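Local atomic coordinates of kojibiose phosphorylase (Gut metagenome, PDB entry 6W0P), a protein that belongs to glycoside hydrolase family 65, whose members combine a beta-rich N-terminal domain with a helical (alpha/alpha)6-barrel catalytic domain. Residues N332-Y344 / N658-A670. Numbering follows the deposited sequence.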
loop_
_atom_site.group_PDB
_atom_site.type_symbol
_atom_site.label_atom_id
_atom_site.label_comp_id
_atom_site.label_asym_id
_atom_site.label_seq_id
_atom_site.Cartn_x
_atom_site.Cartn_y
_atom_site.Cartn_z
ATOM N N ASN A 332 21.245 -22.720 5.382
ATOM C CA ASN A 332 20.078 -23.124 4.549
ATOM C C ASN A 332 18.820 -23.025 5.403
ATOM O O ASN A 332 18.932 -23.140 6.629
ATOM C CB ASN A 332 20.209 -24.528 3.959
ATOM C CG ASN A 332 21.048 -24.586 2.701
ATOM O OD1 ASN A 332 21.375 -23.550 2.122
ATOM N ND2 ASN A 332 21.423 -25.786 2.288
ATOM N N THR A 333 17.664 -22.830 4.770
ATOM C CA THR A 333 16.364 -22.804 5.473
ATOM C C THR A 333 15.305 -23.459 4.587
ATOM O O THR A 333 15.596 -23.781 3.427
ATOM C CB THR A 333 15.979 -21.372 5.870
ATOM O OG1 THR A 333 14.849 -21.412 6.746
ATOM C CG2 THR A 333 15.635 -20.526 4.670
ATOM N N ILE A 334 14.118 -23.634 5.148
ATOM C CA ILE A 334 12.937 -24.221 4.463
ATOM C C ILE A 334 12.120 -23.067 3.862
ATOM O O ILE A 334 11.691 -22.182 4.631
ATOM C CB ILE A 334 12.126 -25.055 5.474
ATOM C CG1 ILE A 334 12.998 -26.142 6.108
ATOM C CG2 ILE A 334 10.876 -25.616 4.834
ATOM C CD1 ILE A 334 12.280 -27.056 7.051
ATOM N N GLY A 335 11.910 -23.083 2.548
ATOM C CA GLY A 335 10.919 -22.225 1.872
ATOM C C GLY A 335 9.483 -22.722 2.078
ATOM O O GLY A 335 9.262 -23.944 2.214
ATOM N N ALA A 336 8.521 -21.803 2.023
ATOM C CA ALA A 336 7.073 -22.085 2.103
ATOM C C ALA A 336 6.615 -23.118 1.056
ATOM O O ALA A 336 5.545 -23.719 1.290
ATOM C CB ALA A 336 6.301 -20.800 1.956
ATOM N N LYS A 337 7.326 -23.294 -0.065
ATOM C CA LYS A 337 7.044 -24.411 -1.016
ATOM C C LYS A 337 8.309 -25.243 -1.227
ATOM O O LYS A 337 8.450 -25.841 -2.321
ATOM C CB LYS A 337 6.515 -23.895 -2.359
ATOM C CG LYS A 337 5.358 -22.920 -2.225
ATOM C CD LYS A 337 4.554 -22.694 -3.469
ATOM C CE LYS A 337 3.433 -21.711 -3.222
ATOM N NZ LYS A 337 2.386 -22.281 -2.337
ATOM N N GLY A 338 9.160 -25.330 -0.198
ATOM C CA GLY A 338 10.498 -25.944 -0.279
ATOM C C GLY A 338 11.207 -25.473 -1.542
ATOM O O GLY A 338 11.142 -24.256 -1.821
ATOM N N LEU A 339 11.809 -26.381 -2.312
ATOM C CA LEU A 339 12.418 -26.001 -3.612
ATOM C C LEU A 339 11.603 -26.626 -4.741
ATOM O O LEU A 339 12.196 -27.299 -5.592
ATOM C CB LEU A 339 13.890 -26.422 -3.618
ATOM C CG LEU A 339 14.767 -25.736 -2.561
ATOM C CD1 LEU A 339 16.223 -26.181 -2.693
ATOM C CD2 LEU A 339 14.681 -24.219 -2.679
ATOM N N THR A 340 10.289 -26.386 -4.752
ATOM C CA THR A 340 9.353 -27.016 -5.717
ATOM C C THR A 340 8.703 -25.981 -6.628
ATOM O O THR A 340 7.849 -26.382 -7.404
ATOM C CB THR A 340 8.286 -27.846 -4.995
ATOM O OG1 THR A 340 7.352 -26.984 -4.340
ATOM C CG2 THR A 340 8.933 -28.788 -4.013
ATOM N N GLY A 341 9.097 -24.710 -6.571
ATOM C CA GLY A 341 8.452 -23.692 -7.416
ATOM C C GLY A 341 8.902 -22.285 -7.084
ATOM O O GLY A 341 9.775 -22.102 -6.185
ATOM N N GLU A 342 8.297 -21.325 -7.779
ATOM C CA GLU A 342 8.686 -19.894 -7.739
ATOM C C GLU A 342 7.853 -19.147 -6.699
ATOM O O GLU A 342 8.437 -18.342 -5.941
ATOM C CB GLU A 342 8.513 -19.272 -9.122
ATOM C CG GLU A 342 9.488 -19.844 -10.119
ATOM C CD GLU A 342 9.550 -19.118 -11.447
ATOM O OE1 GLU A 342 8.735 -18.185 -11.664
ATOM O OE2 GLU A 342 10.399 -19.498 -12.252
ATOM N N ALA A 343 6.542 -19.363 -6.685
ATOM C CA ALA A 343 5.628 -18.743 -5.689
ATOM C C ALA A 343 6.207 -18.869 -4.261
ATOM O O ALA A 343 6.598 -19.984 -3.866
ATOM C CB ALA A 343 4.252 -19.363 -5.797
ATOM N N TYR A 344 6.292 -17.738 -3.544
ATOM C CA TYR A 344 6.788 -17.550 -2.146
ATOM C C TYR A 344 8.315 -17.540 -2.114
ATOM O O TYR A 344 8.894 -17.429 -1.016
ATOM C CB TYR A 344 6.220 -18.563 -1.139
ATOM C CG TYR A 344 4.785 -18.329 -0.727
ATOM C CD1 TYR A 344 4.246 -17.054 -0.623
ATOM C CD2 TYR A 344 3.960 -19.399 -0.409
ATOM C CE1 TYR A 344 2.931 -16.849 -0.233
ATOM C CE2 TYR A 344 2.651 -19.218 0.001
ATOM C CZ TYR A 344 2.129 -17.940 0.071
ATOM O OH TYR A 344 0.820 -17.781 0.423
ATOM N N ASN A 658 -6.248 -25.875 -4.996
ATOM C CA ASN A 658 -6.254 -25.598 -6.454
ATOM C C ASN A 658 -5.003 -24.814 -6.908
ATOM O O ASN A 658 -5.010 -24.346 -8.040
ATOM C CB ASN A 658 -7.551 -24.908 -6.893
ATOM C CG ASN A 658 -8.748 -25.841 -6.840
ATOM O OD1 ASN A 658 -8.722 -26.939 -7.393
ATOM N ND2 ASN A 658 -9.789 -25.427 -6.147
ATOM N N ASN A 659 -3.929 -24.746 -6.127
ATOM C CA ASN A 659 -2.693 -24.020 -6.538
ATOM C C ASN A 659 -1.442 -24.889 -6.289
ATOM O O ASN A 659 -0.348 -24.336 -6.168
ATOM C CB ASN A 659 -2.592 -22.666 -5.823
ATOM C CG ASN A 659 -2.410 -22.834 -4.317
ATOM O OD1 ASN A 659 -2.652 -23.918 -3.782
ATOM N ND2 ASN A 659 -1.974 -21.788 -3.623
ATOM N N THR A 660 -1.570 -26.202 -6.194
ATOM C CA THR A 660 -0.407 -27.110 -6.071
ATOM C C THR A 660 0.406 -27.038 -7.365
ATOM O O THR A 660 1.573 -27.450 -7.328
ATOM C CB THR A 660 -0.832 -28.532 -5.686
ATOM O OG1 THR A 660 -1.208 -28.474 -4.311
ATOM C CG2 THR A 660 0.259 -29.564 -5.882
ATOM N N CYS A 661 -0.165 -26.508 -8.454
ATOM C CA CYS A 661 0.567 -26.223 -9.731
ATOM C C CYS A 661 1.787 -25.353 -9.435
ATOM O O CYS A 661 2.804 -25.577 -10.081
ATOM C CB CYS A 661 -0.318 -25.579 -10.802
ATOM S SG CYS A 661 -1.208 -24.083 -10.294
ATOM N N GLU A 662 1.694 -24.458 -8.439
ATOM C CA GLU A 662 2.753 -23.486 -8.061
ATOM C C GLU A 662 3.846 -24.169 -7.233
ATOM O O GLU A 662 4.976 -23.623 -7.150
ATOM C CB GLU A 662 2.203 -22.346 -7.196
ATOM C CG GLU A 662 1.235 -21.397 -7.886
ATOM C CD GLU A 662 0.617 -20.368 -6.942
ATOM O OE1 GLU A 662 1.168 -20.145 -5.852
ATOM O OE2 GLU A 662 -0.436 -19.809 -7.274
ATOM N N GLY A 663 3.537 -25.296 -6.602
ATOM C CA GLY A 663 4.464 -25.911 -5.631
ATOM C C GLY A 663 3.707 -26.593 -4.516
ATOM O O GLY A 663 2.470 -26.450 -4.443
ATOM N N ILE A 664 4.414 -27.393 -3.734
ATOM C CA ILE A 664 3.834 -28.107 -2.564
ATOM C C ILE A 664 3.741 -27.079 -1.432
ATOM O O ILE A 664 4.485 -26.047 -1.496
ATOM C CB ILE A 664 4.688 -29.337 -2.195
ATOM C CG1 ILE A 664 6.091 -28.957 -1.706
ATOM C CG2 ILE A 664 4.757 -30.307 -3.357
ATOM C CD1 ILE A 664 6.935 -30.152 -1.360
ATOM N N HIS A 665 2.861 -27.328 -0.465
ATOM C CA HIS A 665 2.630 -26.474 0.724
ATOM C C HIS A 665 3.370 -27.061 1.937
ATOM O O HIS A 665 2.850 -27.997 2.590
ATOM C CB HIS A 665 1.137 -26.348 0.991
ATOM C CG HIS A 665 0.344 -25.779 -0.124
ATOM N ND1 HIS A 665 0.080 -26.483 -1.253
ATOM C CD2 HIS A 665 -0.303 -24.604 -0.239
ATOM C CE1 HIS A 665 -0.687 -25.764 -2.036
ATOM N NE2 HIS A 665 -0.931 -24.612 -1.442
ATOM N N MET A 666 4.534 -26.495 2.232
ATOM C CA MET A 666 5.511 -27.075 3.172
ATOM C C MET A 666 4.889 -27.105 4.581
ATOM O O MET A 666 4.959 -28.141 5.234
ATOM C CB MET A 666 6.782 -26.228 3.127
ATOM C CG MET A 666 8.064 -27.007 3.244
ATOM S SD MET A 666 8.132 -28.437 2.154
ATOM C CE MET A 666 8.243 -29.707 3.408
ATOM N N THR A 667 4.280 -26.013 5.034
ATOM C CA THR A 667 3.677 -25.923 6.393
ATOM C C THR A 667 2.529 -26.931 6.509
ATOM O O THR A 667 2.417 -27.585 7.542
ATOM C CB THR A 667 3.190 -24.516 6.736
ATOM O OG1 THR A 667 4.361 -23.730 6.865
ATOM C CG2 THR A 667 2.432 -24.460 8.044
ATOM N N SER A 668 1.716 -27.045 5.477
ATOM C CA SER A 668 0.596 -28.011 5.421
ATOM C C SER A 668 1.151 -29.436 5.542
ATOM O O SER A 668 0.557 -30.261 6.279
ATOM C CB SER A 668 -0.219 -27.835 4.181
ATOM O OG SER A 668 -0.973 -29.021 3.977
ATOM N N ILE A 669 2.284 -29.692 4.897
ATOM C CA ILE A 669 2.979 -31.002 4.932
ATOM C C ILE A 669 3.451 -31.270 6.364
ATOM O O ILE A 669 3.181 -32.385 6.848
ATOM C CB ILE A 669 4.101 -31.025 3.870
ATOM C CG1 ILE A 669 3.473 -31.148 2.481
ATOM C CG2 ILE A 669 5.106 -32.142 4.110
ATOM C CD1 ILE A 669 4.433 -30.985 1.356
ATOM N N ALA A 670 4.097 -30.294 7.014
ATOM C CA ALA A 670 4.598 -30.404 8.401
ATOM C C ALA A 670 3.410 -30.617 9.337
ATOM O O ALA A 670 3.533 -31.415 10.266
ATOM C CB ALA A 670 5.365 -29.174 8.809
HETATM O O HOH W 1 4.147 -23.377 3.702
HETATM O O HOH W 2 1.337 -24.192 -3.944
HETATM O O HOH W 3 -0.356 -20.500 -1.653
HETATM O O HOH W 4 5.802 -21.584 -8.647
#
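The irregular loop 332-344 runs against the turn of 658-670 that leads into helix 666-680, with Lys-337 CA 3.1 Å from Ile-664 O in a CA-H...O contact. At the helix start, Met-666 N donates a nearly straight bond (166°) to Ala-336 O, approaching from above the carbonyl plane; a water donates to the same oxygen and accepts from Thr-667 N, so two amides of the first helical turn are tied to one carbonyl. Met-666 CG packs 3.5 Å from Ile-334 CG2, the two side chains roughly perpendicular. With chi1 at 72°, Thr-340 OG1 is turned back over its own main chain, from where it donates in the carbonyl plane to Lys-337 O and accepts from Ile-664 N at 3.0 Å. Its methyl CG2 meets Ile-664 CD1 at 3.6 Å. Both segments belong to the central catalytic domain of family 65, an (alpha/alpha)6 barrel in this family; the contact joins the loop between helices 308-324 and 351-361 to the start of helix 666-680 and the turn before it, and Ile-664 and Met-666 also pack on helix 308-324. Lys-337 passes along Ile-664 O, its CD over Gly-663 CA, and bends at chi4 (-69°) to bring NZ over one face of the His-665 ring, nearer the CD2-NE2 side than the centre. Lys-337 NZ donates to a water 2.7 Å away, which in turn donates to Asn-659 O and Gly-663 O. His-665, at the helix N-cap position, is held through ND1 by Asp-652, while NE2 makes a weak bond to Asn-659 OD1. Glu-662 OE1 stands 4.3 Å from Lys-337 NZ, too far for a salt bridge, and touches Ala-343 CB; another water links Glu-662 O to Glu-342 N.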